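Local structure of putative thiol-disulfide isomerase or thioredoxin (3L9V) at residues A[97-100]-A[101-104]. The protein probably catalyses the formation or exchange of disulfide bonds in other proteins, as a thiol-disulfide oxidoreductase of the DsbA type with a thioredoxin fold. Sequence-based numbering, arbitrary orientation.
Sequences LHSP and DDVR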
ATOM      1  N   LEU A  97      -5.357 -16.672  -5.650  1.00 41.84           N
ATOM      2  CA  LEU A  97      -4.202 -15.978  -6.196  1.00 39.87           C
ATOM      3  C   LEU A  97      -2.990 -16.864  -6.044  1.00 36.95           C
ATOM      4  O   LEU A  97      -2.219 -16.685  -5.101  1.00 40.41           O
ATOM      5  CB  LEU A  97      -3.911 -14.701  -5.419  1.00 39.07           C
ATOM      6  CG  LEU A  97      -4.411 -13.335  -5.850  1.00 38.19           C
ATOM      7  CD1 LEU A  97      -3.760 -12.321  -4.926  1.00 33.27           C
ATOM      8  CD2 LEU A  97      -4.094 -13.014  -7.317  1.00 32.28           C
ATOM      9  N   HIS A  98      -2.801 -17.804  -6.965  1.00 39.35           N
ATOM     10  CA  HIS A  98      -1.709 -18.766  -6.844  1.00 39.59           C
ATOM     11  C   HIS A  98      -0.629 -18.602  -7.901  1.00 40.67           C
ATOM     12  O   HIS A  98       0.528 -18.920  -7.650  1.00 43.28           O
ATOM     13  CB  HIS A  98      -2.224 -20.203  -6.945  1.00 45.89           C
ATOM     14  CG  HIS A  98      -3.518 -20.442  -6.234  0.62 47.14           C
ATOM     15  ND1 HIS A  98      -3.656 -20.318  -4.870  0.84 49.91           N
ATOM     16  CD2 HIS A  98      -4.730 -20.832  -6.701  0.50 48.75           C
ATOM     17  CE1 HIS A  98      -4.898 -20.605  -4.525  0.36 48.18           C
ATOM     18  NE2 HIS A  98      -5.570 -20.922  -5.620  1.00 47.64           N
ATOM     19  N   SER A  99      -1.006 -18.136  -9.085  1.00 34.51           N
ATOM     20  CA  SER A  99      -0.083 -18.112 -10.214  1.00 34.90           C
ATOM     21  C   SER A  99      -0.046 -16.756 -10.910  1.00 27.44           C
ATOM     22  O   SER A  99      -0.906 -15.923 -10.701  1.00 33.95           O
ATOM     23  CB  SER A  99      -0.501 -19.163 -11.236  1.00 36.80           C
ATOM     24  OG  SER A  99      -1.537 -18.642 -12.029  1.00 41.12           O
ATOM     25  N   PRO A 100       0.980 -16.529 -11.724  1.00 29.44           N
ATOM     26  CA  PRO A 100       1.063 -15.272 -12.458  1.00 31.87           C
ATOM     27  C   PRO A 100      -0.158 -15.051 -13.326  1.00 36.21           C
ATOM     28  O   PRO A 100      -0.583 -13.912 -13.417  1.00 36.50           O
ATOM     29  CB  PRO A 100       2.320 -15.440 -13.298  1.00 36.28           C
ATOM     30  CG  PRO A 100       3.171 -16.351 -12.490  1.00 37.43           C
ATOM     31  CD  PRO A 100       2.242 -17.284 -11.765  1.00 35.51           C
ATOM     32  N   ASP A 101      -0.733 -16.100 -13.918  1.00 32.48           N
ATOM     33  CA  ASP A 101      -1.960 -15.932 -14.704  1.00 33.09           C
ATOM     34  C   ASP A 101      -3.123 -15.426 -13.843  1.00 33.84           C
ATOM     35  O   ASP A 101      -3.983 -14.677 -14.307  1.00 30.19           O
ATOM     36  CB  ASP A 101      -2.387 -17.249 -15.388  1.00 43.44           C
ATOM     37  CG  ASP A 101      -1.412 -17.718 -16.472  1.00 57.73           C
ATOM     38  OD1 ASP A 101      -1.656 -18.797 -17.059  1.00 63.14           O
ATOM     39  OD2 ASP A 101      -0.416 -17.022 -16.748  1.00 61.97           O
ATOM     40  N   ASP A 102      -3.184 -15.868 -12.593  1.00 30.57           N
ATOM     41  CA  ASP A 102      -4.214 -15.369 -11.698  1.00 27.06           C
ATOM     42  C   ASP A 102      -4.090 -13.844 -11.574  1.00 26.15           C
ATOM     43  O   ASP A 102      -5.087 -13.132 -11.627  1.00 28.16           O
ATOM     44  CB  ASP A 102      -4.060 -15.996 -10.310  1.00 35.91           C
ATOM     45  CG  ASP A 102      -4.585 -17.420 -10.240  1.00 41.55           C
ATOM     46  OD1 ASP A 102      -5.587 -17.725 -10.916  1.00 39.32           O
ATOM     47  OD2 ASP A 102      -4.009 -18.224  -9.479  1.00 42.98           O
ATOM     48  N   VAL A 103      -2.858 -13.361 -11.375  1.00 27.41           N
ATOM     49  CA  VAL A 103      -2.613 -11.918 -11.179  1.00 27.94           C
ATOM     50  C   VAL A 103      -3.187 -11.116 -12.344  1.00 25.35           C
ATOM     51  O   VAL A 103      -3.952 -10.185 -12.141  1.00 21.51           O
ATOM     52  CB  VAL A 103      -1.110 -11.614 -11.039  1.00 27.30           C
ATOM     53  CG1 VAL A 103      -0.847 -10.104 -11.030  1.00 26.16           C
ATOM     54  CG2 VAL A 103      -0.586 -12.260  -9.771  1.00 26.28           C
ATOM     55  N   ARG A 104      -2.833 -11.515 -13.562  1.00 31.27           N
ATOM     56  CA  ARG A 104      -3.319 -10.836 -14.762  1.00 34.02           C
ATOM     57  C   ARG A 104      -4.838 -10.934 -14.903  1.00 29.31           C
ATOM     58  O   ARG A 104      -5.515  -9.987 -15.301  1.00 32.05           O
ATOM     59  CB  ARG A 104      -2.630 -11.405 -16.018  1.00 27.71           C
ATOM     60  CG  ARG A 104      -3.371 -11.081 -17.339  1.00 29.72           C
ATOM     61  CD  ARG A 104      -2.584 -11.546 -18.539  1.00 30.23           C
ATOM     62  NE  ARG A 104      -2.513 -12.999 -18.545  1.00 37.68           N
ATOM     63  CZ  ARG A 104      -1.581 -13.696 -19.170  1.00 41.81           C
ATOM     64  NH1 ARG A 104      -0.640 -13.069 -19.870  1.00 45.10           N
ATOM     65  NH2 ARG A 104      -1.594 -15.020 -19.088  1.00 42.15           N
TER
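Asp102 reaches back from the first turn of helix 100-111 to the loop residues His98 and Ser99. Asp102 CB lies 3.2 Å from Ser99 O. A chi1 of -78°, with CG anti to the carbonyl carbon, places the carboxylate beside the backbone N of Asp102, by the N-H groups of His98 and Ser99. At the tip, Asp102 OD2 accepts hydrogen bonds from two backbone N-H groups: His98 N at 2.8 Å and the less straight Ser99 N at 3.0 Å. The two donors meet this oxygen on its anti side from opposite faces of the carboxylate plane, each nearly 30° out of it, and together they limit the group's rotation. OD1 turns to Arg105 in a salt bridge. Ser99 answers as N-cap: its OG, held between backbone N and carbonyl carbon (chi1 81°), accepts from Asp102 N at 3.3 Å. This reciprocal pair is a capping box, opening a helix of the alpha-helical domain that DsbA-like proteins carry inserted into their thioredoxin fold. Serine suits the cap because its short hydroxyl can reach a backbone N-H of the first turn, while aspartate's negative charge is probably favoured by the helix dipole. Pro100 follows well as the first helical residue, since its ring nitrogen has no hydrogen to satisfy; its carbonyl accepts from Arg104 N, as Ser99 O does from Val103 N. Leu97 CD2 packs 4.3 Å from Val103 CG2, apolar side chains suited to burial against Phe87 of helix 80-93. Arg104 NH2 forms a salt bridge with Asp101 OD2 at 3.3 Å, while Arg104 NH1 pairs with Asp119.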